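Side-chain contacts in glycosyl hydrolase, family 31/fibronectin type III domain protein (Clostridium perfringens, PDB 4LKS), which binds galactose through a family 32 carbohydrate-binding module, probably helping its parent family 31 glycoside hydrolase to engage galactose-bearing glycans: residues G112-N117 against N121-R126; S24-I29 against L162-K167; W52-Q57 against L62-T67; E98-L101 against N105-E108; A145-T148 against N153-Y156. All coordinates share one frame; numbering follows the deposited sequence. Where two conformers were deposited one is given.

Interaction 1. Residues G112-N117 against N121-R126; sequences GNLEVN and NALANR
Asn-117 lays its carboxamide across that of Asn-121 at about a right angle, the two amide planes 78° apart. A chi1 of 68° sets its CG between the backbone N and the carbonyl carbon, which brings both ends of the amide to the facing chain. ND2 donates to Asn-121 OD1 at 2.9 Å, and that acceptor lies close to the Asn-117 amide plane. At the other end OD1 takes Asn-121 N at 2.9 Å, in its carbonyl plane and on a lone pair, though the bond is bent; Ala-122 N adds a weak, straighter bond. Asn-117 N meanwhile gives a nearly linear bond to Ala-122 O (2.8 Å), so this one residue is held by side chain and backbone together. On the other side of Val-116, Ala-124 N donates to Glu-115 O at 2.9 Å from above the carbonyl plane. The same oxygen also accepts from a water that in turn takes Asn-125 N. The extended Glu-115 side chain runs past the methyl of Ala-124, CG to CB 3.7 Å. Leu-114 CB meets Leu-123 CD2 at 4.0 Å, and Val-116 CG1 lies 3.3 Å from Ala-122 O. Val-116 and Leu-123 form a single isolated beta bridge. The contact extends from the end of strand 107-113 into the loop before strand 129-138: Leu-114 and Leu-123 both rest on Tyr-81 of strand 73-82, while Val-116 and Leu-123 share Thr-93 of strand 92-93, and Leu-123 N is hydrogen-bonded to His-91 ND1.

Interaction 2. Residues S24-I29 against L162-K167; sequences SKLEAI and LVFYGK
Over one face of the Phe-164 ring sits the CD2 methyl of Leu-26, 4.2 Å from the ring centroid and 26° off the ring normal, a CH-pi contact. The second methyl of the same leucine, CD1, comes to 3.6 Å from Phe-164 CD1; both methyls approach from the same side of the ring, CD2 over the face and CD1 out past its CD1-CE1 rim. Ile-68 and Leu-141 of the facing sheet also touch this phenylalanine. Leu-26 CG lies anti to the carbonyl carbon (chi1 -50°), and from there the fork extends across to the strand opposite. CD1 of Leu-26 also approaches the backbone, 3.8 Å from Leu-162 O. Leu-162 itself points its CB toward Leu-26, but its side chain stops short of contact and packs on Tyr-81. Between Leu-162 and Phe-164, Val-163 turns its CB away, in the alternation expected of an extended strand. No hydrogen bond crosses here, and the nearest CA pair, Leu-26 and Phe-164, is 8.6 Å apart; the side chains meet by apolar packing alone. Each backbone is paired elsewhere: Glu-27 with Lys-69 and Ile-29 with Thr-67 on one side, Val-163 with Asp-80 on the other. Val-44 and Leu-70 touch Leu-26 as well. Strand 26-31 is an outermost strand of the five-stranded sheet, and strand 158-166 lies within the four-stranded one. Side chains meeting in this way between two antiparallel sheets form the interior of a beta-sandwich, here the discoidin-like fold of the F5/8 type C family, drawing together chain regions near its two termini.

Interaction 3. Residues W52-Q57 against L62-T67; sequences WHSAYQ and LPVSIT. With GAL (beta-D-galactopyranose), chain D.
Trp-52 CA and Ile-66 CA lie 8.9 Å apart, and the backbones close to 7.3 Å between Ser-54 CA and Val-64 CA, with no hydrogen bond across. This is packing between the two sheets of the beta-sandwich, next to the galactose site. The Trp-52 indole has Ile-66 over one face: its CB lies 4.0 Å from the centroid of the six-membered ring, 15° off the normal, and CD1 covers the same face nearer the rim. Ser-54 N lies over the opposite face. Val-64 CG2 wedges between Trp-52 CH2 (3.9 Å) and Ser-54 OG, which is itself bonded to Ala-157 N; Trp-52 NE1 is taken by Ser-33 O. On the sugar side, a chi1 of 55° turns the Tyr-56 ring beneath galactose, whose C5 stands 3.6 Å above the ring centre, a typical aromatic platform for this sugar. Tyr-56 OH is tied to Asp-36, and Arg-84 and Asn-89 also bond the ligand. His-53 ND1 gives its hydrogen to Ser-54 O at 2.7 Å, in the imidazole plane and on a lone pair, fixing the ring's rotation while NE2 makes a 2.7 Å hydrogen bond to galactose O4.

Interaction 4. Residues E98-L101 against N105-E108; sequences ETSL and NWTE
With chi1 at 69°, Ser-100 holds OG between its backbone N and carbonyl carbon, and Trp-106, its CG anti to the carbonyl carbon (chi1 -58°), swings its indole beneath that hydroxyl. The two residues belong to the beta hairpin of strands 95-100 and 107-113, at the edge of the five-stranded sheet. Ser-100 OG stands over one indole face, offset toward the rim and 3.3 Å from Trp-106 CZ3; the hydroxyl's polar partner is Asn-103 N in the turn. Ser-100 CB covers the same ring as a CH-pi donor, 3.9 Å from the centroid of the six-membered part. Thr-99 N lies in plane at the edge of the indole. Arg-142 of strand 140-148 makes a cation-pi contact with Trp-106 and a salt bridge with Glu-98 OE1. Glu-98 OE2, itself hydrogen-bonded elsewhere, passes 3.9 Å from Trp-106 CB, the carboxylate and ring planes inclined at 40°. The guanidinium would probably stabilise the charged form of Glu-98 beside the aromatic ring. The backbone supplies the frame: Thr-99 and Thr-107 are an antiparallel hydrogen-bonded pair, Thr-99 N to Thr-107 O at 2.9 Å and Thr-107 N to Thr-99 O at 2.8 Å. The next pair, Glu-98 with Glu-108, is non-hydrogen-bonded and brings the CA atoms to 4.5 Å, with a CA-H...O contact from Glu-98 to Thr-107 O. Thr-99 and Thr-107 both turn to the sheet face where Ile-136 packs. Toward the turn the direct pairing gives way to a water that donates to Asn-105 O (2.8 Å) and accepts from Leu-101 N (2.9 Å).

Interaction 5. Residues A145-T148 against N153-Y156; sequences ALKT and NNKY. With GAL (beta-D-galactopyranose), chain D.
Thr-148 is gripped at three polar atoms by the segment 153-156. Its backbone N donates to Asn-154 OD1 at 3.0 Å, lying in the plane of that amide carbonyl, while its O accepts Asn-154 N at 2.9 Å, with the donor 48° above the carbonyl plane. Asn-154 thus holds both the N and the O of Thr-148, one with its side chain and one with its backbone; its chi1 of -61° swings the amide alongside the Lys-147 side chain, OD1 3.4 Å from Lys-147 CB. The third bond runs from Thr-148 OG1, which gives its proton to Tyr-156 O (2.8 Å) from above the carbonyl plane. Thr-148 CG2 lies 3.3 Å from Tyr-156 O. Just upstream, a classic beta bulge sets Leu-146 and Lys-147 opposite the single residue Glu-94 as strand 140-148 bends at the rim of the sandwich. Asn-154 adopts a left-handed backbone conformation, and Asn-153 OD1 accepts from Gly-150 N, a bond within the same loop. Tyr-156 points its CB away from Thr-148, and its ring goes to the galactose pocket instead. There it meets the imidazole of His-53, the planes about 30° apart, and touches Tyr-56. Its CZ comes 3.6 Å from galactose C6, and Tyr-156 OH, 3.6 Å from galactose C6, is hydrogen-bonded to Thr-152 N.

Overall arrangement
Along the chain interaction 3 closes first, then 4, 1 and 5, while interaction 2 spans them all by joining strand 26-31 to strand 158-166. All five reach the five-stranded sheet; interactions 2 and 3 also bridge to the four-stranded one, so they pack the sandwich interior and touch through Ile-29 and Thr-67. Interactions 3 and 5, centres 9 Å apart, share the sheet pairing of Val-64 with Ala-145 and together supply three of the five residues of the galactose pocket. Interactions 1 and 4 have centres 26 Å apart. They sit at the two ends of strand 107-113; interaction 4 meets interaction 3 through Thr-67 and Trp-106. Sugar recognition thus rests on loops carried at one end of the beta-sandwich.

Interaction 1. Residues G112-N117 against N121-R126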
# COMPACT_ATOMS: atom_id res chain seq x y z
N GLY A 112 9.18 -6.58 3.73
CA GLY A 112 9.21 -7.61 2.72
C GLY A 112 9.45 -7.05 1.34
O GLY A 112 9.62 -5.84 1.17
N ASN A 113 9.46 -7.95 0.37
CA ASN A 113 9.70 -7.57 -1.01
C ASN A 113 8.64 -8.17 -1.91
O ASN A 113 8.02 -9.19 -1.56
CB ASN A 113 11.09 -8.04 -1.46
CG ASN A 113 12.20 -7.27 -0.79
OD1 ASN A 113 12.70 -6.26 -1.32
ND2 ASN A 113 12.60 -7.72 0.39
N LEU A 114 8.43 -7.54 -3.05
CA LEU A 114 7.52 -8.04 -4.06
C LEU A 114 8.31 -8.34 -5.33
O LEU A 114 9.21 -7.59 -5.70
CB LEU A 114 6.39 -7.04 -4.34
CG LEU A 114 5.47 -6.72 -3.15
CD1 LEU A 114 4.43 -5.70 -3.56
CD2 LEU A 114 4.79 -7.99 -2.62
N GLU A 115 7.98 -9.46 -5.96
CA GLU A 115 8.73 -9.95 -7.11
C GLU A 115 8.63 -9.02 -8.32
O GLU A 115 7.55 -8.52 -8.66
CB GLU A 115 8.21 -11.33 -7.48
CG GLU A 115 8.95 -12.02 -8.60
CD GLU A 115 8.38 -13.39 -8.89
OE1 GLU A 115 7.64 -13.91 -8.01
OE2 GLU A 115 8.65 -13.94 -9.98
N VAL A 116 9.77 -8.81 -8.97
CA VAL A 116 9.84 -7.96 -10.15
C VAL A 116 9.89 -8.84 -11.41
O VAL A 116 10.37 -9.97 -11.36
CB VAL A 116 11.07 -7.03 -10.07
CG1 VAL A 116 11.19 -6.17 -11.31
CG2 VAL A 116 10.97 -6.14 -8.84
N ASN A 117 9.36 -8.34 -12.52
CA ASN A 117 9.43 -9.08 -13.78
C ASN A 117 10.86 -9.26 -14.30
O ASN A 117 11.81 -8.69 -13.75
CB ASN A 117 8.51 -8.47 -14.85
CG ASN A 117 8.98 -7.10 -15.34
OD1 ASN A 117 10.04 -6.61 -14.97
ND2 ASN A 117 8.16 -6.48 -16.18
N ASN A 121 11.36 -3.99 -14.97
CA ASN A 121 10.66 -2.72 -15.12
C ASN A 121 9.27 -2.64 -14.48
O ASN A 121 8.74 -1.56 -14.33
CB ASN A 121 10.62 -2.26 -16.58
CG ASN A 121 10.30 -3.38 -17.55
OD1 ASN A 121 9.40 -4.18 -17.32
ND2 ASN A 121 11.04 -3.42 -18.65
N ALA A 122 8.70 -3.78 -14.10
CA ALA A 122 7.39 -3.78 -13.44
C ALA A 122 7.30 -4.96 -12.49
O ALA A 122 8.12 -5.87 -12.56
CB ALA A 122 6.27 -3.85 -14.47
N LEU A 123 6.31 -4.95 -11.61
CA LEU A 123 6.09 -6.12 -10.75
C LEU A 123 5.73 -7.34 -11.60
O LEU A 123 5.08 -7.21 -12.65
CB LEU A 123 5.01 -5.85 -9.70
CG LEU A 123 5.37 -4.86 -8.59
CD1 LEU A 123 4.23 -4.81 -7.57
CD2 LEU A 123 6.64 -5.30 -7.90
N ALA A 124 6.17 -8.51 -11.16
CA ALA A 124 5.85 -9.76 -11.84
C ALA A 124 4.35 -10.03 -11.81
O ALA A 124 3.76 -10.48 -12.80
CB ALA A 124 6.61 -10.91 -11.21
N ASN A 125 3.74 -9.75 -10.67
CA ASN A 125 2.30 -9.88 -10.51
C ASN A 125 1.70 -8.50 -10.67
O ASN A 125 1.86 -7.64 -9.80
CB ASN A 125 1.98 -10.46 -9.13
CG ASN A 125 0.48 -10.59 -8.87
OD1 ASN A 125 -0.35 -10.32 -9.73
ND2 ASN A 125 0.14 -11.01 -7.66
N ARG A 126 1.02 -8.27 -11.80
CA ARG A 126 0.41 -6.97 -12.08
C ARG A 126 -0.95 -6.83 -11.41
O ARG A 126 -1.58 -5.77 -11.49
CB ARG A 126 0.25 -6.73 -13.59
CG ARG A 126 1.56 -6.64 -14.37
CD ARG A 126 2.43 -5.46 -13.93
NE ARG A 126 1.79 -4.16 -14.13
CZ ARG A 126 2.03 -3.35 -15.16
NH1 ARG A 126 2.89 -3.71 -16.10
NH2 ARG A 126 1.41 -2.18 -15.24
O HOH W 1 4.95 -9.25 -8.01

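Interaction 2. Residues S24-I29 against L162-K167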
# COMPACT_ATOMS: atom_id res chain seq x y z
N SER A 24 -15.18 1.05 1.91
CA SER A 24 -15.87 2.09 2.68
C SER A 24 -15.42 2.15 4.15
O SER A 24 -15.63 3.16 4.83
CB SER A 24 -17.39 1.92 2.61
OG SER A 24 -17.80 0.76 3.29
N LYS A 25 -14.80 1.07 4.63
CA LYS A 25 -14.30 1.00 5.99
C LYS A 25 -12.92 1.66 6.15
O LYS A 25 -12.38 1.69 7.26
CB LYS A 25 -14.19 -0.45 6.44
CG LYS A 25 -15.46 -1.27 6.25
CD LYS A 25 -16.61 -0.67 7.02
CE LYS A 25 -17.86 -1.53 6.86
NZ LYS A 25 -19.05 -0.80 7.36
N LEU A 26 -12.38 2.18 5.05
CA LEU A 26 -11.00 2.68 5.01
C LEU A 26 -10.96 4.18 4.70
O LEU A 26 -11.74 4.68 3.89
CB LEU A 26 -10.22 1.96 3.90
CG LEU A 26 -10.27 0.44 3.88
CD1 LEU A 26 -9.43 -0.09 2.71
CD2 LEU A 26 -9.79 -0.14 5.20
N GLU A 27 -10.01 4.87 5.31
CA GLU A 27 -9.78 6.29 5.05
C GLU A 27 -8.28 6.58 5.04
O GLU A 27 -7.59 6.35 6.04
CB GLU A 27 -10.47 7.16 6.10
CG GLU A 27 -10.29 8.65 5.84
CD GLU A 27 -10.76 9.54 6.98
OE1 GLU A 27 -11.15 9.04 8.05
OE2 GLU A 27 -10.72 10.78 6.79
N ALA A 28 -7.77 7.09 3.92
CA ALA A 28 -6.38 7.52 3.88
C ALA A 28 -6.27 8.86 4.60
O ALA A 28 -6.86 9.85 4.16
CB ALA A 28 -5.87 7.64 2.45
N ILE A 29 -5.53 8.89 5.70
CA ILE A 29 -5.48 10.10 6.51
C ILE A 29 -4.18 10.88 6.39
O ILE A 29 -4.10 12.04 6.79
CB ILE A 29 -5.78 9.83 8.00
CG1 ILE A 29 -4.74 8.89 8.60
CG2 ILE A 29 -7.20 9.29 8.17
CD1 ILE A 29 -4.72 8.93 10.12
N LEU A 162 -5.01 -0.66 -1.73
CA LEU A 162 -4.62 -1.48 -0.60
C LEU A 162 -5.91 -2.13 -0.10
O LEU A 162 -6.89 -1.43 0.23
CB LEU A 162 -3.99 -0.63 0.50
CG LEU A 162 -2.71 0.11 0.11
CD1 LEU A 162 -2.34 1.10 1.20
CD2 LEU A 162 -1.55 -0.86 -0.12
N VAL A 163 -5.92 -3.46 -0.05
CA VAL A 163 -7.09 -4.23 0.38
C VAL A 163 -6.77 -4.82 1.75
O VAL A 163 -5.69 -5.36 1.94
CB VAL A 163 -7.40 -5.36 -0.63
CG1 VAL A 163 -8.65 -6.14 -0.20
CG2 VAL A 163 -7.56 -4.80 -2.06
N PHE A 164 -7.70 -4.71 2.69
CA PHE A 164 -7.46 -5.14 4.06
C PHE A 164 -8.29 -6.37 4.40
O PHE A 164 -9.44 -6.49 3.98
CB PHE A 164 -7.83 -4.01 5.02
CG PHE A 164 -6.83 -2.89 5.06
CD1 PHE A 164 -6.65 -2.06 3.96
CD2 PHE A 164 -6.08 -2.65 6.19
CE1 PHE A 164 -5.72 -1.03 3.99
CE2 PHE A 164 -5.15 -1.62 6.23
CZ PHE A 164 -4.97 -0.81 5.13
N TYR A 165 -7.69 -7.27 5.17
CA TYR A 165 -8.36 -8.47 5.66
C TYR A 165 -8.30 -8.56 7.17
O TYR A 165 -7.21 -8.59 7.78
CB TYR A 165 -7.73 -9.74 5.09
CG TYR A 165 -7.76 -9.85 3.60
CD1 TYR A 165 -6.86 -9.14 2.81
CD2 TYR A 165 -8.69 -10.67 2.96
CE1 TYR A 165 -6.88 -9.26 1.42
CE2 TYR A 165 -8.70 -10.79 1.58
CZ TYR A 165 -7.80 -10.08 0.82
OH TYR A 165 -7.80 -10.20 -0.55
N GLY A 166 -9.46 -8.69 7.79
CA GLY A 166 -9.53 -8.87 9.22
C GLY A 166 -10.95 -8.94 9.73
O GLY A 166 -11.90 -8.96 8.94
N LYS A 167 -11.09 -8.97 11.05
CA LYS A 167 -12.43 -9.00 11.63
C LYS A 167 -12.50 -8.14 12.87
O LYS A 167 -11.52 -8.05 13.60
CB LYS A 167 -12.84 -10.44 11.98

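Interaction 3. Residues W52-Q57 against L62-T67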
# COMPACT_ATOMS: atom_id res chain seq x y z
N TRP A 52 -2.86 6.57 -5.67
CA TRP A 52 -2.02 7.51 -4.93
C TRP A 52 -0.64 7.46 -5.58
O TRP A 52 -0.16 6.37 -5.92
CB TRP A 52 -1.91 7.11 -3.46
CG TRP A 52 -0.77 7.81 -2.76
CD1 TRP A 52 -0.61 9.16 -2.62
CD2 TRP A 52 0.36 7.20 -2.13
NE1 TRP A 52 0.56 9.43 -1.94
CE2 TRP A 52 1.16 8.24 -1.62
CE3 TRP A 52 0.76 5.87 -1.93
CZ2 TRP A 52 2.36 8.00 -0.93
CZ3 TRP A 52 1.95 5.63 -1.23
CH2 TRP A 52 2.73 6.69 -0.74
N HIS A 53 -0.01 8.62 -5.76
CA HIS A 53 1.35 8.69 -6.28
C HIS A 53 2.08 9.76 -5.49
O HIS A 53 1.55 10.86 -5.29
CB HIS A 53 1.31 9.07 -7.77
CG HIS A 53 2.58 8.82 -8.52
ND1 HIS A 53 3.78 9.44 -8.22
CD2 HIS A 53 2.83 8.04 -9.61
CE1 HIS A 53 4.71 9.04 -9.07
NE2 HIS A 53 4.16 8.20 -9.93
N SER A 54 3.27 9.44 -5.00
CA SER A 54 4.04 10.40 -4.23
C SER A 54 4.70 11.41 -5.18
O SER A 54 4.72 11.21 -6.41
CB SER A 54 5.08 9.69 -3.33
OG SER A 54 6.08 9.01 -4.07
N ALA A 55 5.23 12.49 -4.62
CA ALA A 55 5.83 13.55 -5.44
C ALA A 55 7.06 13.05 -6.19
O ALA A 55 7.77 12.16 -5.73
CB ALA A 55 6.18 14.75 -4.57
N TYR A 56 7.31 13.61 -7.38
CA TYR A 56 8.37 13.10 -8.24
C TYR A 56 9.25 14.19 -8.84
O TYR A 56 9.82 14.02 -9.92
CB TYR A 56 7.82 12.18 -9.33
CG TYR A 56 6.73 12.78 -10.21
CD1 TYR A 56 7.05 13.51 -11.35
CD2 TYR A 56 5.40 12.56 -9.92
CE1 TYR A 56 6.06 14.02 -12.16
CE2 TYR A 56 4.40 13.07 -10.72
CZ TYR A 56 4.74 13.81 -11.84
OH TYR A 56 3.73 14.31 -12.63
N GLN A 57 9.36 15.30 -8.13
CA GLN A 57 10.32 16.33 -8.50
C GLN A 57 11.74 15.84 -8.22
O GLN A 57 11.92 14.88 -7.48
CB GLN A 57 10.02 17.64 -7.78
CG GLN A 57 8.68 18.23 -8.19
CD GLN A 57 8.47 18.17 -9.69
OE1 GLN A 57 9.30 18.63 -10.48
NE2 GLN A 57 7.35 17.57 -10.10
N LEU A 62 12.75 8.37 -1.70
CA LEU A 62 12.20 7.41 -0.76
C LEU A 62 12.96 7.53 0.56
O LEU A 62 14.07 8.08 0.59
CB LEU A 62 12.35 6.00 -1.32
CG LEU A 62 11.62 5.71 -2.63
CD1 LEU A 62 11.82 4.25 -2.98
CD2 LEU A 62 10.13 6.02 -2.48
N PRO A 63 12.38 7.03 1.66
CA PRO A 63 11.07 6.37 1.76
C PRO A 63 9.89 7.33 1.75
O PRO A 63 10.03 8.51 2.09
CB PRO A 63 11.13 5.68 3.12
CG PRO A 63 12.08 6.56 3.92
CD PRO A 63 13.12 6.98 2.94
N VAL A 64 8.73 6.82 1.34
CA VAL A 64 7.48 7.54 1.50
C VAL A 64 6.47 6.57 2.10
O VAL A 64 6.62 5.36 1.98
CB VAL A 64 6.93 8.13 0.17
CG1 VAL A 64 7.89 9.16 -0.41
CG2 VAL A 64 6.64 7.02 -0.84
N SER A 65 5.45 7.11 2.75
CA SER A 65 4.47 6.25 3.38
C SER A 65 3.07 6.82 3.24
O SER A 65 2.86 8.01 2.92
CB SER A 65 4.82 6.03 4.86
OG SER A 65 4.52 7.18 5.62
N ILE A 66 2.11 5.94 3.47
CA ILE A 66 0.70 6.31 3.46
C ILE A 66 0.07 5.64 4.68
O ILE A 66 0.36 4.48 4.99
CB ILE A 66 0.00 5.90 2.14
CG1 ILE A 66 -1.47 6.32 2.17
CG2 ILE A 66 0.16 4.40 1.85
CD1 ILE A 66 -2.15 6.20 0.82
N THR A 67 -0.78 6.38 5.39
CA THR A 67 -1.46 5.84 6.57
C THR A 67 -2.96 5.71 6.30
O THR A 67 -3.62 6.68 5.91
CB THR A 67 -1.27 6.72 7.80
OG1 THR A 67 0.13 6.80 8.11
CG2 THR A 67 -2.03 6.12 9.00
C1 GAL D . 4.74 10.21 -15.60
C2 GAL D . 3.50 9.64 -14.88
C3 GAL D . 3.35 10.24 -13.50
C4 GAL D . 4.64 9.99 -12.70
C5 GAL D . 5.81 10.59 -13.46
C6 GAL D . 7.17 10.30 -12.82
O1 GAL D . 4.95 9.57 -16.83
O2 GAL D . 2.28 9.90 -15.59
O3 GAL D . 2.28 9.63 -12.79
O4 GAL D . 4.86 8.59 -12.55
O5 GAL D . 5.90 10.02 -14.79
O6 GAL D . 8.23 10.94 -13.54

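Interaction 4. Residues E98-L101 against N105-E108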
# COMPACT_ATOMS: atom_id res chain seq x y z
N GLU A 98 3.52 -1.02 9.46
CA GLU A 98 3.41 -0.70 10.88
C GLU A 98 1.93 -0.56 11.19
O GLU A 98 1.16 -0.16 10.33
CB GLU A 98 4.08 0.63 11.20
CG GLU A 98 5.57 0.66 11.03
CD GLU A 98 6.07 2.08 10.97
OE1 GLU A 98 5.97 2.72 9.90
OE2 GLU A 98 6.52 2.60 12.02
N THR A 99 1.53 -0.87 12.42
CA THR A 99 0.13 -0.65 12.80
C THR A 99 0.06 0.07 14.13
O THR A 99 1.01 0.06 14.91
CB THR A 99 -0.69 -1.95 12.88
OG1 THR A 99 -0.09 -2.85 13.81
CG2 THR A 99 -0.79 -2.63 11.52
N SER A 100 -1.09 0.67 14.40
CA SER A 100 -1.31 1.28 15.71
C SER A 100 -2.78 1.37 16.05
O SER A 100 -3.65 1.19 15.19
CB SER A 100 -0.67 2.67 15.76
OG SER A 100 -1.35 3.57 14.93
N LEU A 101 -3.05 1.62 17.33
CA LEU A 101 -4.41 1.87 17.78
C LEU A 101 -4.73 3.35 17.82
O LEU A 101 -5.90 3.72 17.93
CB LEU A 101 -4.61 1.25 19.16
CG LEU A 101 -4.49 -0.28 19.18
CD1 LEU A 101 -4.31 -0.79 20.60
CD2 LEU A 101 -5.72 -0.91 18.55
N ASN A 105 1.51 5.57 18.37
CA ASN A 105 2.40 4.55 18.91
C ASN A 105 2.35 3.26 18.11
O ASN A 105 1.45 2.44 18.26
CB ASN A 105 2.10 4.31 20.38
CG ASN A 105 2.29 5.56 21.22
OD1 ASN A 105 3.42 6.00 21.46
ND2 ASN A 105 1.18 6.17 21.64
N TRP A 106 3.35 3.11 17.25
CA TRP A 106 3.35 2.08 16.23
C TRP A 106 4.08 0.81 16.62
O TRP A 106 5.10 0.82 17.32
CB TRP A 106 4.02 2.63 14.96
CG TRP A 106 3.34 3.85 14.43
CD1 TRP A 106 3.65 5.16 14.70
CD2 TRP A 106 2.22 3.89 13.54
NE1 TRP A 106 2.80 5.99 14.03
CE2 TRP A 106 1.91 5.24 13.31
CE3 TRP A 106 1.44 2.91 12.91
CZ2 TRP A 106 0.85 5.64 12.48
CZ3 TRP A 106 0.40 3.30 12.09
CH2 TRP A 106 0.12 4.65 11.88
N THR A 107 3.55 -0.30 16.13
CA THR A 107 4.20 -1.59 16.20
C THR A 107 4.70 -1.91 14.81
O THR A 107 3.92 -1.85 13.84
CB THR A 107 3.21 -2.68 16.62
OG1 THR A 107 2.65 -2.36 17.90
CG2 THR A 107 3.91 -4.03 16.68
N GLU A 108 5.98 -2.23 14.68
CA GLU A 108 6.51 -2.70 13.41
C GLU A 108 6.04 -4.13 13.22
O GLU A 108 6.35 -5.03 14.01
CB GLU A 108 8.05 -2.64 13.37
CG GLU A 108 8.58 -2.96 11.98
CD GLU A 108 10.07 -2.72 11.83
OE1 GLU A 108 10.57 -1.68 12.31
OE2 GLU A 108 10.74 -3.57 11.20
O HOH W 2 1.00 -0.63 18.34
O HOH W 3 -1.02 1.74 19.35

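Interaction 5. Residues A145-T148 against N153-Y156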
# COMPACT_ATOMS: atom_id res chain seq x y z
N ALA A 145 6.94 2.61 1.42
CA ALA A 145 7.64 2.16 0.23
C ALA A 145 9.13 2.43 0.43
O ALA A 145 9.53 3.58 0.58
CB ALA A 145 7.13 2.88 -0.99
N LEU A 146 9.93 1.37 0.39
CA LEU A 146 11.37 1.45 0.64
C LEU A 146 12.17 1.39 -0.66
O LEU A 146 13.25 1.99 -0.77
CB LEU A 146 11.82 0.31 1.57
CG LEU A 146 11.16 0.27 2.94
CD1 LEU A 146 11.53 -1.02 3.67
CD2 LEU A 146 11.54 1.48 3.77
N LYS A 147 11.65 0.66 -1.63
CA LYS A 147 12.24 0.57 -2.96
C LYS A 147 11.08 0.53 -3.95
O LYS A 147 10.03 -0.07 -3.66
CB LYS A 147 13.07 -0.70 -3.12
CG LYS A 147 14.35 -0.73 -2.28
CD LYS A 147 15.09 -2.04 -2.50
CE LYS A 147 16.41 -2.04 -1.73
NZ LYS A 147 17.12 -3.33 -1.87
N THR A 148 11.26 1.17 -5.11
CA THR A 148 10.22 1.24 -6.11
C THR A 148 10.80 1.22 -7.52
O THR A 148 12.02 1.44 -7.70
CB THR A 148 9.41 2.54 -6.00
OG1 THR A 148 10.29 3.64 -6.20
CG2 THR A 148 8.74 2.68 -4.64
N ASN A 153 14.13 4.76 -10.92
CA ASN A 153 13.85 3.81 -9.84
C ASN A 153 14.11 4.44 -8.47
O ASN A 153 14.89 5.38 -8.34
CB ASN A 153 14.70 2.54 -10.00
CG ASN A 153 14.32 1.74 -11.23
OD1 ASN A 153 13.14 1.59 -11.54
ND2 ASN A 153 15.32 1.23 -11.93
N ASN A 154 13.42 3.91 -7.45
CA ASN A 154 13.67 4.28 -6.06
C ASN A 154 13.53 5.76 -5.73
O ASN A 154 14.30 6.31 -4.94
CB ASN A 154 15.05 3.76 -5.61
CG ASN A 154 15.15 2.26 -5.68
OD1 ASN A 154 14.19 1.56 -5.36
ND2 ASN A 154 16.30 1.76 -6.10
N LYS A 155 12.53 6.41 -6.32
CA LYS A 155 12.29 7.82 -6.04
C LYS A 155 10.85 8.12 -5.63
O LYS A 155 10.62 8.96 -4.78
CB LYS A 155 12.67 8.69 -7.25
CG LYS A 155 12.97 10.14 -6.86
CD LYS A 155 11.85 11.08 -7.26
CE LYS A 155 12.26 11.95 -8.43
NZ LYS A 155 12.68 11.15 -9.62
N TYR A 156 9.89 7.43 -6.25
CA TYR A 156 8.48 7.69 -5.98
C TYR A 156 7.71 6.38 -5.91
O TYR A 156 8.12 5.36 -6.49
CB TYR A 156 7.87 8.64 -7.03
CG TYR A 156 8.32 8.36 -8.45
CD1 TYR A 156 7.74 7.35 -9.21
CD2 TYR A 156 9.34 9.11 -9.03
CE1 TYR A 156 8.16 7.10 -10.51
CE2 TYR A 156 9.76 8.86 -10.32
CZ TYR A 156 9.17 7.86 -11.06
OH TYR A 156 9.62 7.64 -12.34
C1 GAL D . 4.74 10.21 -15.60
C2 GAL D . 3.50 9.64 -14.88
C3 GAL D . 3.35 10.24 -13.50
C4 GAL D . 4.64 9.99 -12.70
C5 GAL D . 5.81 10.59 -13.46
C6 GAL D . 7.17 10.30 -12.82
O1 GAL D . 4.95 9.57 -16.83
O2 GAL D . 2.28 9.90 -15.59
O3 GAL D . 2.28 9.63 -12.79
O4 GAL D . 4.86 8.59 -12.55
O5 GAL D . 5.90 10.02 -14.79
O6 GAL D . 8.23 10.94 -13.54